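Local coordinates for SusD superfamily protein (Bacteroides vulgatus, PDB 3MYV) that probably binds polysaccharide at the outer membrane of a gut Bacteroides, as a member of the SusD family of glycan-binding proteins, at residues Thr113-Ala118 with Glu169-Ala174; Pro155-Val160 with Pro443-Asn448; Leu298-Lys303 with Trp311-Arg316. One frame throughout, in Å; residues are numbered along the deposited sequence. Where two conformers were deposited one is given.

Interaction 1. Residues Thr113-Ala118 with Glu169-Ala174; sequences TMAVIA and ETLEEA
Met114, a selenomethionine here, enters the groove between Thr170 and Ala174 and reaches farther across than any other side chain of Thr113-Ala118. Its CB lies 3.7 Å from Thr170 CG2 and 4.0 Å from Ala174 CB, two small groups one helical turn apart that leave room for the thicker chain. Beyond CB the chain bends at chi3 (69°), which lays the methyl CE along the Glu173 side chain, nearest OE1 at 3.5 Å. A flexible, unbranched chain suits this border, since its end can follow a glutamate that lies on the exposed side. The carbonyl O of Met114 meets Thr170 CG2 at 3.4 Å. Chi1 of -63° sets that methyl anti to the threonine's backbone N, facing Met114, and puts OG1 beside the same N, where the hydroxyl bonds to Phe166 O one turn earlier in the helix.

Ala115 follows, its CB 4.0 Å from Leu171 CD1; an alanine suits this place, where its CB also touches Met178 and Met187. One turn after Met114, Ala118 sets its CB 4.2 Å from Leu171 CD2, while Leu171 also packs on Leu195 and Ile199 of the next helix. The axes of the two segments come within 8.6 Å at 154°, a closeness consistent with the alanines at the interface and the nearly antiparallel helix pairing characteristic of the TPR-like helical part of SusD-family proteins.

Interaction 2. Residues Pro155-Val160 with Pro443-Asn448; sequences PPRSTV and PEMEQN
Arg157 reaches across to Glu446-Asn448, and its guanidinium edge makes the close-knit half of this contact. NH2 donates to Asn448 OD1 at 2.7 Å, with an N-H...O angle of 162° and the oxygen almost in the guanidinium plane. NH1 bonds Glu446 O at 2.8 Å from above that carbonyl's plane, and adds a weak bond to Asn448 OD1. Amide and guanidinium planes stand 73° apart. A bend at chi3 (72°) turns the arginine's end towards these oxygens, while NE is engaged by Gly141 O on strand 140-143; its length and several N-H groups suit it to three acceptors. Asparagine suits its place: OD1 accepts from the arginine, ND2 donates to Leu432 O and Phe128 O.

Here the short sheet 140-143/157-159, just ahead of helix 160-177, meets the irregular chain after helix 438-441, tying an N-terminal part of the fold to residues near its end.

Packing is looser around the prolines. Met445, a selenomethionine, crosses the arginine stem at about a right angle, its CG 3.8 Å from Arg157 CD, and its methyl CE stops 3.7 Å from Pro155 O. Pro156 and Glu446 are exposed, and the glutamate's carboxylate turns out to the surface.

Interaction 3. Residues Leu298-Lys303 with Trp311-Arg316; sequences LLEENK and WLYKLR
Glu300 and Trp311 run alongside each other on one face of a beta hairpin. The glutamate's CB sits over the indole, 3.6 Å from the centroid of the five-membered ring, in a CH-pi contact. Chi1 of 63° tucks the indole between backbone N and carbonyl carbon; tryptophan suits the place because its ring also meets that of Trp271 while NE1 donates to a water. The paired backbones exchange two bonds, Glu300 N to Trp311 O and Trp311 N to Glu300 O. Tyr313 flanks the glutamate, its CB 3.8 Å from Glu300 CG. Arg316 CG stands over the centre of the tyrosine ring, whose CD2 lies over one guanidinium face, towards its rim.

On the other face the apolar Leu299 and Leu312 meet, CD2 to CD1 at 3.9 Å, and pack on Val279. Past the strand, Tyr313 N donates to Leu298 O, and the Leu298 side chain slants across two long chains, CD1 3.7 Å from Lys314 CE and CD2 3.7 Å from Arg316 NH1.

With an alanine in place of Trp311, Glu300 CB would probably lose its aromatic cover, and the water shared with Asn302 ND2 one of its two donors.

Arg316 NH1 bonds Tyr313 O. Glu300 OE2 and Arg316 NH2 are 5.0 Å apart, too far for a direct salt bridge; two waters, each donating to OE2 and accepting from the arginine, bridge them, and the nearby positive charge probably favours an ionised Glu300.

Along the chain, interactions 1 and 2 alternate: 113-118 comes first, then 155-160, then 169-174, with 443-448 far later. Their centres are 23 Å apart and their nearest atoms about 11 Å, without touching; strand 157-159 leads into helix 160-177, which carries 169-174. Interaction 3 is a local hairpin contact nested in the long loop that interaction 2 closes. It lies across the centre of the chain from both, 36 Å from interaction 1 and 41 Å from interaction 2, centre to centre. Interaction 2 thus joins the early, helix-rich part of the chain to its C-terminal end, while interactions 1 and 3 join parts nearer in sequence on opposite sides of the chain's centre.

Interaction 1. Residues Thr113-Ala118 with Glu169-Ala174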
ATOM      1  N   THR A 113      -6.049 -16.892   3.248  1.00 15.48           N
ATOM      2  CA  THR A 113      -6.149 -16.400   4.628  1.00 15.54           C
ATOM      3  C   THR A 113      -4.772 -16.027   5.193  1.00 13.07           C
ATOM      4  O   THR A 113      -4.608 -14.998   5.845  1.00 15.30           O
ATOM      5  CB  THR A 113      -6.831 -17.443   5.531  1.00 17.23           C
ATOM      6  OG1 THR A 113      -8.132 -17.759   5.003  1.00 15.66           O
ATOM      7  CG2 THR A 113      -6.949 -16.932   6.990  1.00 15.97           C
HETATM    8  N   MSE A 114      -3.766 -16.848   4.923  1.00 15.74           N
HETATM    9  CA  MSE A 114      -2.413 -16.535   5.336  1.00 13.92           C
HETATM   10  C   MSE A 114      -1.904 -15.285   4.630  1.00 14.59           C
HETATM   11  O   MSE A 114      -1.153 -14.521   5.231  1.00 14.63           O
HETATM   12  CB  MSE A 114      -1.468 -17.720   5.101  1.00 17.12           C
HETATM   13  CG  MSE A 114      -1.804 -18.956   5.932  1.00 17.20           C
HETATM   14 SE   MSE A 114      -0.830 -20.539   5.349  0.75 16.92          SE
HETATM   15  CE  MSE A 114       0.912 -20.028   5.904  1.00 17.72           C
ATOM     16  N   ALA A 115      -2.264 -15.088   3.359  1.00 14.51           N
ATOM     17  CA  ALA A 115      -1.855 -13.867   2.623  1.00 13.39           C
ATOM     18  C   ALA A 115      -2.460 -12.608   3.288  1.00 15.26           C
ATOM     19  O   ALA A 115      -1.782 -11.596   3.453  1.00 15.00           O
ATOM     20  CB  ALA A 115      -2.285 -13.974   1.132  1.00 14.62           C
ATOM     21  N   VAL A 116      -3.741 -12.683   3.652  1.00 14.22           N
ATOM     22  CA  VAL A 116      -4.411 -11.610   4.414  1.00 14.76           C
ATOM     23  C   VAL A 116      -3.669 -11.300   5.727  1.00 14.71           C
ATOM     24  O   VAL A 116      -3.357 -10.145   6.032  1.00 12.60           O
ATOM     25  CB  VAL A 116      -5.915 -11.912   4.636  1.00 14.61           C
ATOM     26  CG1 VAL A 116      -6.557 -10.827   5.525  1.00 13.14           C
ATOM     27  CG2 VAL A 116      -6.674 -12.007   3.261  1.00 13.09           C
ATOM     28  N   ILE A 117      -3.303 -12.339   6.462  1.00 14.48           N
ATOM     29  CA  ILE A 117      -2.560 -12.174   7.713  1.00 13.51           C
ATOM     30  C   ILE A 117      -1.229 -11.471   7.483  1.00 14.40           C
ATOM     31  O   ILE A 117      -0.869 -10.536   8.188  1.00 13.58           O
ATOM     32  CB  ILE A 117      -2.361 -13.562   8.399  1.00 14.54           C
ATOM     33  CG1 ILE A 117      -3.703 -14.031   8.979  1.00 17.53           C
ATOM     34  CG2 ILE A 117      -1.216 -13.516   9.443  1.00 17.09           C
ATOM     35  CD1 ILE A 117      -3.765 -15.558   9.362  1.00 14.92           C
ATOM     36  N   ALA A 118      -0.520 -11.891   6.442  1.00 14.27           N
ATOM     37  CA  ALA A 118       0.751 -11.289   6.102  1.00 12.87           C
ATOM     38  C   ALA A 118       0.591  -9.798   5.735  1.00 12.86           C
ATOM     39  O   ALA A 118       1.348  -8.981   6.190  1.00 13.62           O
ATOM     40  CB  ALA A 118       1.424 -12.083   4.935  1.00 12.65           C
ATOM     41  N   GLU A 169       7.811 -15.913   5.776  1.00 16.29           N
ATOM     42  CA  GLU A 169       7.571 -17.362   5.867  1.00 17.09           C
ATOM     43  C   GLU A 169       6.114 -17.682   5.577  1.00 15.95           C
ATOM     44  O   GLU A 169       5.802 -18.659   4.898  1.00 15.75           O
ATOM     45  CB  GLU A 169       7.913 -17.898   7.254  1.00 20.40           C
ATOM     46  CG  GLU A 169       9.327 -18.362   7.427  1.00 32.90           C
ATOM     47  CD  GLU A 169       9.605 -18.922   8.834  1.00 44.90           C
ATOM     48  OE1 GLU A 169       8.687 -19.527   9.457  1.00 37.42           O
ATOM     49  OE2 GLU A 169      10.749 -18.734   9.309  1.00 47.68           O
ATOM     50  N   THR A 170       5.233 -16.869   6.136  1.00 16.27           N
ATOM     51  CA  THR A 170       3.802 -17.020   5.925  1.00 17.33           C
ATOM     52  C   THR A 170       3.420 -16.867   4.454  1.00 16.50           C
ATOM     53  O   THR A 170       2.693 -17.691   3.892  1.00 16.33           O
ATOM     54  CB  THR A 170       3.046 -16.006   6.774  1.00 18.64           C
ATOM     55  OG1 THR A 170       3.307 -16.290   8.140  1.00 15.35           O
ATOM     56  CG2 THR A 170       1.556 -16.093   6.513  1.00 16.58           C
ATOM     57  N   LEU A 171       3.924 -15.816   3.824  1.00 15.89           N
ATOM     58  CA  LEU A 171       3.584 -15.546   2.445  1.00 16.08           C
ATOM     59  C   LEU A 171       4.262 -16.545   1.489  1.00 16.14           C
ATOM     60  O   LEU A 171       3.630 -16.982   0.543  1.00 16.61           O
ATOM     61  CB  LEU A 171       3.911 -14.079   2.138  1.00 18.12           C
ATOM     62  CG  LEU A 171       3.191 -13.291   1.065  1.00 26.23           C
ATOM     63  CD1 LEU A 171       1.701 -13.545   0.978  1.00 12.35           C
ATOM     64  CD2 LEU A 171       3.555 -11.822   1.325  1.00 23.29           C
ATOM     65  N   GLU A 172       5.502 -16.973   1.768  1.00 16.56           N
ATOM     66  CA  GLU A 172       6.149 -18.000   0.951  1.00 16.75           C
ATOM     67  C   GLU A 172       5.299 -19.287   0.964  1.00 18.41           C
ATOM     68  O   GLU A 172       5.047 -19.880  -0.086  1.00 17.72           O
ATOM     69  CB  GLU A 172       7.597 -18.274   1.422  1.00 17.97           C
ATOM     70  CG  GLU A 172       8.529 -17.099   1.173  1.00 16.90           C
ATOM     71  CD  GLU A 172       9.903 -17.270   1.826  1.00 19.44           C
ATOM     72  OE1 GLU A 172      10.027 -18.053   2.787  1.00 19.76           O
ATOM     73  OE2 GLU A 172      10.860 -16.603   1.384  1.00 21.35           O
ATOM     74  N   GLU A 173       4.800 -19.676   2.136  1.00 20.38           N
ATOM     75  CA  GLU A 173       3.920 -20.835   2.214  1.00 19.95           C
ATOM     76  C   GLU A 173       2.561 -20.595   1.525  1.00 18.69           C
ATOM     77  O   GLU A 173       2.078 -21.467   0.784  1.00 19.02           O
ATOM     78  CB  GLU A 173       3.754 -21.311   3.654  1.00 19.77           C
ATOM     79  CG  GLU A 173       2.922 -22.556   3.743  1.00 22.06           C
ATOM     80  CD  GLU A 173       2.715 -23.076   5.146  1.00 29.56           C
ATOM     81  OE1 GLU A 173       3.347 -22.554   6.102  1.00 26.49           O
ATOM     82  OE2 GLU A 173       1.902 -24.016   5.273  1.00 30.55           O
ATOM     83  N   ALA A 174       1.962 -19.432   1.756  1.00 15.80           N
ATOM     84  CA  ALA A 174       0.675 -19.066   1.142  1.00 17.41           C
ATOM     85  C   ALA A 174       0.698 -19.246  -0.377  1.00 17.35           C
ATOM     86  O   ALA A 174      -0.224 -19.835  -0.975  1.00 17.35           O
ATOM     87  CB  ALA A 174       0.293 -17.616   1.497  1.00 18.39           C
TER

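Interaction 2. Residues Pro155-Val160 with Pro443-Asn448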
ATOM      1  N   PRO A 155      -0.723 -10.114  23.600  1.00 17.83           N
ATOM      2  CA  PRO A 155       0.620 -10.275  23.045  1.00 20.00           C
ATOM      3  C   PRO A 155       1.471  -9.023  23.210  1.00 17.84           C
ATOM      4  O   PRO A 155       0.959  -7.917  23.073  1.00 17.95           O
ATOM      5  CB  PRO A 155       0.369 -10.553  21.571  1.00 22.11           C
ATOM      6  CG  PRO A 155      -1.036 -11.053  21.486  1.00 20.86           C
ATOM      7  CD  PRO A 155      -1.779 -10.379  22.603  1.00 19.60           C
ATOM      8  N   PRO A 156       2.760  -9.189  23.523  1.00 18.18           N
ATOM      9  CA  PRO A 156       3.602  -8.023  23.685  1.00 17.53           C
ATOM     10  C   PRO A 156       3.983  -7.481  22.298  1.00 17.29           C
ATOM     11  O   PRO A 156       3.694  -8.107  21.296  1.00 17.41           O
ATOM     12  CB  PRO A 156       4.838  -8.608  24.381  1.00 18.63           C
ATOM     13  CG  PRO A 156       4.930  -9.999  23.803  1.00 21.34           C
ATOM     14  CD  PRO A 156       3.498 -10.438  23.793  1.00 19.34           C
ATOM     15  N   ARG A 157       4.691  -6.365  22.262  1.00 17.11           N
ATOM     16  CA  ARG A 157       5.289  -5.904  21.037  1.00 15.97           C
ATOM     17  C   ARG A 157       6.428  -6.849  20.686  1.00 15.17           C
ATOM     18  O   ARG A 157       7.162  -7.299  21.556  1.00 16.96           O
ATOM     19  CB  ARG A 157       5.793  -4.474  21.183  1.00 16.61           C
ATOM     20  CG  ARG A 157       4.695  -3.449  21.441  1.00 19.40           C
ATOM     21  CD  ARG A 157       5.244  -2.054  21.534  1.00 16.27           C
ATOM     22  NE  ARG A 157       5.673  -1.550  20.240  1.00 10.43           N
ATOM     23  CZ  ARG A 157       6.226  -0.360  20.008  1.00 13.69           C
ATOM     24  NH1 ARG A 157       6.504   0.505  20.990  1.00 16.07           N
ATOM     25  NH2 ARG A 157       6.526  -0.032  18.766  1.00 15.20           N
ATOM     26  N   SER A 158       6.542  -7.192  19.404  1.00 13.92           N
ATOM     27  CA  SER A 158       7.710  -7.883  18.917  1.00 14.83           C
ATOM     28  C   SER A 158       8.561  -6.915  18.091  1.00 14.95           C
ATOM     29  O   SER A 158       8.096  -5.816  17.797  1.00 16.08           O
ATOM     30  CB  SER A 158       7.267  -9.081  18.084  1.00 14.58           C
ATOM     31  OG  SER A 158       6.911 -10.140  18.936  1.00 18.25           O
ATOM     32  N   THR A 159       9.792  -7.297  17.723  1.00 15.90           N
ATOM     33  CA  THR A 159      10.630  -6.422  16.902  1.00 17.34           C
ATOM     34  C   THR A 159      10.125  -6.437  15.461  1.00 15.67           C
ATOM     35  O   THR A 159       9.377  -7.317  15.048  1.00 15.27           O
ATOM     36  CB  THR A 159      12.129  -6.801  16.912  1.00 16.10           C
ATOM     37  OG1 THR A 159      12.303  -8.101  16.333  1.00 17.47           O
ATOM     38  CG2 THR A 159      12.685  -6.788  18.354  1.00 20.56           C
ATOM     39  N   VAL A 160      10.544  -5.436  14.712  1.00 17.23           N
ATOM     40  CA  VAL A 160      10.277  -5.364  13.280  1.00 15.05           C
ATOM     41  C   VAL A 160      10.884  -6.594  12.590  1.00 16.14           C
ATOM     42  O   VAL A 160      10.214  -7.242  11.769  1.00 16.61           O
ATOM     43  CB  VAL A 160      10.806  -4.009  12.716  1.00 16.93           C
ATOM     44  CG1 VAL A 160      10.911  -3.980  11.169  1.00 13.18           C
ATOM     45  CG2 VAL A 160       9.899  -2.889  13.199  1.00 14.22           C
ATOM     46  N   PRO A 443       0.605  -2.421  31.053  1.00 15.96           N
ATOM     47  CA  PRO A 443       1.208  -1.171  31.506  1.00 15.58           C
ATOM     48  C   PRO A 443       2.714  -1.049  31.263  1.00 18.87           C
ATOM     49  O   PRO A 443       3.224   0.070  31.198  1.00 19.81           O
ATOM     50  CB  PRO A 443       0.889  -1.139  33.007  1.00 16.94           C
ATOM     51  CG  PRO A 443       0.557  -2.540  33.361  1.00 15.76           C
ATOM     52  CD  PRO A 443      -0.057  -3.136  32.151  1.00 15.20           C
ATOM     53  N   GLU A 444       3.411  -2.171  31.111  1.00 19.09           N
ATOM     54  CA  GLU A 444       4.852  -2.133  30.879  0.50 19.72           C
ATOM     55  C   GLU A 444       5.233  -2.191  29.389  1.00 19.53           C
ATOM     56  O   GLU A 444       6.389  -2.127  29.052  1.00 17.80           O
ATOM     57  CB  GLU A 444       5.544  -3.246  31.672  0.50 20.58           C
ATOM     58  CG  GLU A 444       5.240  -3.223  33.176  0.50 24.91           C
ATOM     59  CD  GLU A 444       5.460  -1.862  33.821  0.50 32.34           C
ATOM     60  OE1 GLU A 444       6.542  -1.263  33.633  0.50 34.85           O
ATOM     61  OE2 GLU A 444       4.544  -1.390  34.527  0.50 37.18           O
HETATM   62  N   MSE A 445       4.247  -2.296  28.495  1.00 15.37           N
HETATM   63  CA  MSE A 445       4.481  -2.176  27.077  1.00 15.05           C
HETATM   64  C   MSE A 445       5.120  -0.807  26.814  1.00 17.34           C
HETATM   65  O   MSE A 445       4.756   0.206  27.419  1.00 16.41           O
HETATM   66  CB  MSE A 445       3.168  -2.319  26.287  1.00 16.18           C
HETATM   67  CG  MSE A 445       3.292  -2.113  24.814  1.00 14.86           C
HETATM   68 SE   MSE A 445       1.696  -2.552  23.789  0.75 13.88          SE
HETATM   69  CE  MSE A 445       1.616  -4.453  24.145  1.00 16.11           C
ATOM     70  N   GLU A 446       6.095  -0.787  25.922  1.00 15.45           N
ATOM     71  CA  GLU A 446       6.753   0.463  25.566  1.00 16.92           C
ATOM     72  C   GLU A 446       5.960   1.257  24.550  1.00 16.57           C
ATOM     73  O   GLU A 446       5.433   0.702  23.609  1.00 18.44           O
ATOM     74  CB  GLU A 446       8.135   0.184  25.009  1.00 18.46           C
ATOM     75  CG  GLU A 446       8.966  -0.582  25.999  1.00 27.25           C
ATOM     76  CD  GLU A 446      10.411  -0.216  25.950  1.00 45.00           C
ATOM     77  OE1 GLU A 446      10.733   0.913  26.366  1.00 52.29           O
ATOM     78  OE2 GLU A 446      11.219  -1.064  25.519  1.00 50.50           O
ATOM     79  N   GLN A 447       5.904   2.568  24.756  1.00 17.14           N
ATOM     80  CA  GLN A 447       5.388   3.504  23.769  1.00 16.93           C
ATOM     81  C   GLN A 447       6.532   3.780  22.798  1.00 17.48           C
ATOM     82  O   GLN A 447       7.715   3.636  23.156  1.00 20.42           O
ATOM     83  CB  GLN A 447       4.899   4.782  24.444  1.00 16.80           C
ATOM     84  CG  GLN A 447       4.308   5.855  23.527  1.00 16.65           C
ATOM     85  CD  GLN A 447       3.229   5.350  22.633  1.00 20.10           C
ATOM     86  OE1 GLN A 447       3.504   4.890  21.514  1.00 15.64           O
ATOM     87  NE2 GLN A 447       1.976   5.392  23.121  1.00 15.30           N
ATOM     88  N   ASN A 448       6.203   4.121  21.566  1.00 17.89           N
ATOM     89  CA  ASN A 448       7.238   4.542  20.626  1.00 16.83           C
ATOM     90  C   ASN A 448       7.954   5.784  21.164  1.00 17.15           C
ATOM     91  O   ASN A 448       7.340   6.633  21.802  1.00 16.55           O
ATOM     92  CB  ASN A 448       6.663   4.762  19.217  1.00 15.52           C
ATOM     93  CG  ASN A 448       6.552   3.462  18.448  1.00 15.84           C
ATOM     94  OD1 ASN A 448       7.369   2.561  18.647  1.00 14.19           O
ATOM     95  ND2 ASN A 448       5.538   3.337  17.579  1.00 11.09           N
TER

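Interaction 3. Residues Leu298-Lys303 with Trp311-Arg316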
ATOM      1  N   LEU A 298      -3.661  12.915 -15.526  1.00 14.32           N
ATOM      2  CA  LEU A 298      -4.478  12.678 -14.334  1.00 13.49           C
ATOM      3  C   LEU A 298      -4.539  13.894 -13.399  1.00 13.70           C
ATOM      4  O   LEU A 298      -5.219  13.848 -12.398  1.00 14.70           O
ATOM      5  CB  LEU A 298      -3.942  11.457 -13.547  1.00 12.76           C
ATOM      6  CG  LEU A 298      -3.893  10.102 -14.266  1.00 15.13           C
ATOM      7  CD1 LEU A 298      -3.426   9.003 -13.314  1.00 14.26           C
ATOM      8  CD2 LEU A 298      -5.282   9.733 -14.850  1.00 13.65           C
ATOM      9  N   LEU A 299      -3.823  14.969 -13.701  1.00 14.73           N
ATOM     10  CA  LEU A 299      -3.870  16.156 -12.855  1.00 16.21           C
ATOM     11  C   LEU A 299      -4.900  17.130 -13.361  1.00 16.92           C
ATOM     12  O   LEU A 299      -5.013  17.326 -14.562  1.00 16.92           O
ATOM     13  CB  LEU A 299      -2.512  16.847 -12.823  1.00 15.63           C
ATOM     14  CG  LEU A 299      -1.335  16.048 -12.285  1.00 17.94           C
ATOM     15  CD1 LEU A 299      -0.045  16.920 -12.277  1.00 18.28           C
ATOM     16  CD2 LEU A 299      -1.664  15.485 -10.899  1.00 13.49           C
ATOM     17  N   GLU A 300      -5.589  17.791 -12.435  1.00 15.82           N
ATOM     18  CA  GLU A 300      -6.608  18.769 -12.774  1.00 15.85           C
ATOM     19  C   GLU A 300      -6.325  20.080 -12.067  1.00 17.29           C
ATOM     20  O   GLU A 300      -6.148  20.110 -10.850  1.00 16.07           O
ATOM     21  CB  GLU A 300      -7.964  18.265 -12.325  1.00 15.22           C
ATOM     22  CG  GLU A 300      -8.483  17.145 -13.206  1.00 17.79           C
ATOM     23  CD  GLU A 300      -8.838  17.615 -14.611  1.00 22.89           C
ATOM     24  OE1 GLU A 300      -9.151  18.821 -14.769  1.00 22.93           O
ATOM     25  OE2 GLU A 300      -8.775  16.777 -15.551  1.00 17.79           O
ATOM     26  N   GLU A 301      -6.283  21.150 -12.848  1.00 16.01           N
ATOM     27  CA  GLU A 301      -5.924  22.460 -12.323  1.00 14.93           C
ATOM     28  C   GLU A 301      -7.149  23.151 -11.717  1.00 14.67           C
ATOM     29  O   GLU A 301      -8.235  23.104 -12.275  1.00 16.60           O
ATOM     30  CB  GLU A 301      -5.361  23.341 -13.435  1.00 17.01           C
ATOM     31  CG  GLU A 301      -4.768  24.637 -12.967  1.00 17.51           C
ATOM     32  CD  GLU A 301      -4.491  25.624 -14.100  1.00 26.99           C
ATOM     33  OE1 GLU A 301      -3.837  25.243 -15.095  1.00 27.56           O
ATOM     34  OE2 GLU A 301      -4.918  26.787 -13.980  1.00 32.73           O
ATOM     35  N   ASN A 302      -6.952  23.835 -10.601  1.00 18.53           N
ATOM     36  CA  ASN A 302      -7.977  24.721 -10.073  1.00 17.25           C
ATOM     37  C   ASN A 302      -7.322  25.789  -9.203  1.00 17.33           C
ATOM     38  O   ASN A 302      -6.102  26.014  -9.307  1.00 16.43           O
ATOM     39  CB  ASN A 302      -9.046  23.916  -9.321  1.00 17.17           C
ATOM     40  CG  ASN A 302     -10.414  24.520  -9.449  1.00 22.14           C
ATOM     41  OD1 ASN A 302     -10.614  25.689  -9.120  1.00 17.43           O
ATOM     42  ND2 ASN A 302     -11.371  23.734  -9.957  1.00 15.42           N
ATOM     43  N   LYS A 303      -8.121  26.455  -8.364  1.00 17.79           N
ATOM     44  CA  LYS A 303      -7.680  27.646  -7.657  1.00 17.50           C
ATOM     45  C   LYS A 303      -8.113  27.491  -6.213  1.00 19.25           C
ATOM     46  O   LYS A 303      -9.287  27.248  -5.927  1.00 17.94           O
ATOM     47  CB  LYS A 303      -8.313  28.890  -8.244  1.00 17.09           C
ATOM     48  CG  LYS A 303      -7.883  29.261  -9.658  1.00 19.61           C
ATOM     49  CD  LYS A 303      -6.495  29.865  -9.669  1.00 27.10           C
ATOM     50  CE  LYS A 303      -6.018  30.165 -11.056  1.00 32.24           C
ATOM     51  NZ  LYS A 303      -4.709  30.880 -10.983  1.00 32.20           N
ATOM     52  N   TRP A 311      -5.151  18.977  -8.345  1.00 13.34           N
ATOM     53  CA  TRP A 311      -5.661  17.832  -7.612  1.00 13.54           C
ATOM     54  C   TRP A 311      -5.509  16.607  -8.480  1.00 14.15           C
ATOM     55  O   TRP A 311      -5.301  16.705  -9.685  1.00 16.52           O
ATOM     56  CB  TRP A 311      -7.116  18.044  -7.139  1.00 13.79           C
ATOM     57  CG  TRP A 311      -8.184  18.208  -8.155  1.00 11.74           C
ATOM     58  CD1 TRP A 311      -8.524  19.375  -8.794  1.00 15.15           C
ATOM     59  CD2 TRP A 311      -9.118  17.216  -8.623  1.00 12.70           C
ATOM     60  NE1 TRP A 311      -9.590  19.160  -9.628  1.00 13.60           N
ATOM     61  CE2 TRP A 311      -9.976  17.846  -9.531  1.00 11.18           C
ATOM     62  CE3 TRP A 311      -9.301  15.851  -8.358  1.00 15.95           C
ATOM     63  CZ2 TRP A 311     -10.995  17.152 -10.218  1.00 16.46           C
ATOM     64  CZ3 TRP A 311     -10.314  15.182  -9.002  1.00 15.45           C
ATOM     65  CH2 TRP A 311     -11.149  15.823  -9.926  1.00 12.90           C
ATOM     66  N   LEU A 312      -5.561  15.452  -7.838  1.00 13.60           N
ATOM     67  CA  LEU A 312      -5.241  14.204  -8.489  1.00 12.53           C
ATOM     68  C   LEU A 312      -6.548  13.510  -8.858  1.00 13.71           C
ATOM     69  O   LEU A 312      -7.310  13.086  -7.997  1.00 14.84           O
ATOM     70  CB  LEU A 312      -4.433  13.272  -7.592  1.00 14.08           C
ATOM     71  CG  LEU A 312      -4.042  11.936  -8.239  1.00 11.93           C
ATOM     72  CD1 LEU A 312      -3.097  12.168  -9.421  1.00 10.94           C
ATOM     73  CD2 LEU A 312      -3.408  10.989  -7.165  1.00 13.26           C
ATOM     74  N   TYR A 313      -6.758  13.366 -10.150  1.00 15.62           N
ATOM     75  CA  TYR A 313      -7.923  12.715 -10.657  1.00 13.50           C
ATOM     76  C   TYR A 313      -7.559  11.319 -11.186  1.00 15.94           C
ATOM     77  O   TYR A 313      -7.691  10.982 -12.371  1.00 12.66           O
ATOM     78  CB  TYR A 313      -8.569  13.618 -11.697  1.00 14.09           C
ATOM     79  CG  TYR A 313      -9.957  13.205 -12.101  1.00 14.34           C
ATOM     80  CD1 TYR A 313     -10.807  12.531 -11.209  1.00 14.73           C
ATOM     81  CD2 TYR A 313     -10.448  13.524 -13.355  1.00 20.19           C
ATOM     82  CE1 TYR A 313     -12.081  12.196 -11.563  1.00 17.09           C
ATOM     83  CE2 TYR A 313     -11.755  13.157 -13.735  1.00 16.63           C
ATOM     84  CZ  TYR A 313     -12.544  12.493 -12.832  1.00 21.70           C
ATOM     85  OH  TYR A 313     -13.830  12.150 -13.182  1.00 20.99           O
ATOM     86  N   LYS A 314      -7.111  10.497 -10.251  1.00 14.45           N
ATOM     87  CA  LYS A 314      -6.742   9.129 -10.527  1.00 15.07           C
ATOM     88  C   LYS A 314      -7.895   8.162 -10.253  1.00 16.37           C
ATOM     89  O   LYS A 314      -7.937   7.090 -10.838  1.00 14.07           O
ATOM     90  CB  LYS A 314      -5.467   8.752  -9.747  1.00 16.13           C
ATOM     91  CG  LYS A 314      -5.050   7.315  -9.908  1.00 18.83           C
ATOM     92  CD  LYS A 314      -3.694   7.028  -9.283  1.00 15.79           C
ATOM     93  CE  LYS A 314      -2.561   7.098 -10.250  1.00 15.01           C
ATOM     94  NZ  LYS A 314      -1.172   6.723  -9.690  1.00 10.03           N
ATOM     95  N   LEU A 315      -8.841   8.530  -9.391  1.00 15.27           N
ATOM     96  CA  LEU A 315     -10.002   7.699  -9.173  1.00 16.44           C
ATOM     97  C   LEU A 315     -11.159   8.351  -9.922  1.00 14.84           C
ATOM     98  O   LEU A 315     -11.828   9.290  -9.432  1.00 13.21           O
ATOM     99  CB  LEU A 315     -10.270   7.547  -7.659  1.00 14.97           C
ATOM    100  CG  LEU A 315      -9.110   6.836  -6.916  1.00 17.45           C
ATOM    101  CD1 LEU A 315      -8.070   7.837  -6.287  1.00 16.84           C
ATOM    102  CD2 LEU A 315      -9.628   5.936  -5.834  1.00 14.79           C
ATOM    103  N   ARG A 316     -11.379   7.857 -11.132  1.00 15.25           N
ATOM    104  CA  ARG A 316     -12.133   8.606 -12.123  1.00 16.48           C
ATOM    105  C   ARG A 316     -13.569   8.069 -12.231  1.00 17.57           C
ATOM    106  O   ARG A 316     -13.785   6.891 -12.479  1.00 17.91           O
ATOM    107  CB  ARG A 316     -11.416   8.532 -13.484  1.00 15.75           C
ATOM    108  CG  ARG A 316      -9.989   9.110 -13.464  1.00 18.74           C
ATOM    109  CD  ARG A 316      -9.282   9.031 -14.833  1.00 16.41           C
ATOM    110  NE  ARG A 316      -9.787  10.005 -15.801  1.00 13.93           N
ATOM    111  CZ  ARG A 316      -9.345  11.257 -15.928  1.00 15.32           C
ATOM    112  NH1 ARG A 316      -8.371  11.738 -15.138  1.00 15.02           N
ATOM    113  NH2 ARG A 316      -9.872  12.042 -16.877  1.00 14.97           N
TER
HETATM  114  O   HOH W   1      -7.452  14.291 -15.283  1.00 18.60           O
HETATM  115  O   HOH W   2     -10.207  15.117 -17.374  1.00 33.24           O
HETATM  116  O   HOH W   3     -11.147  21.014 -11.231  1.00 15.77           O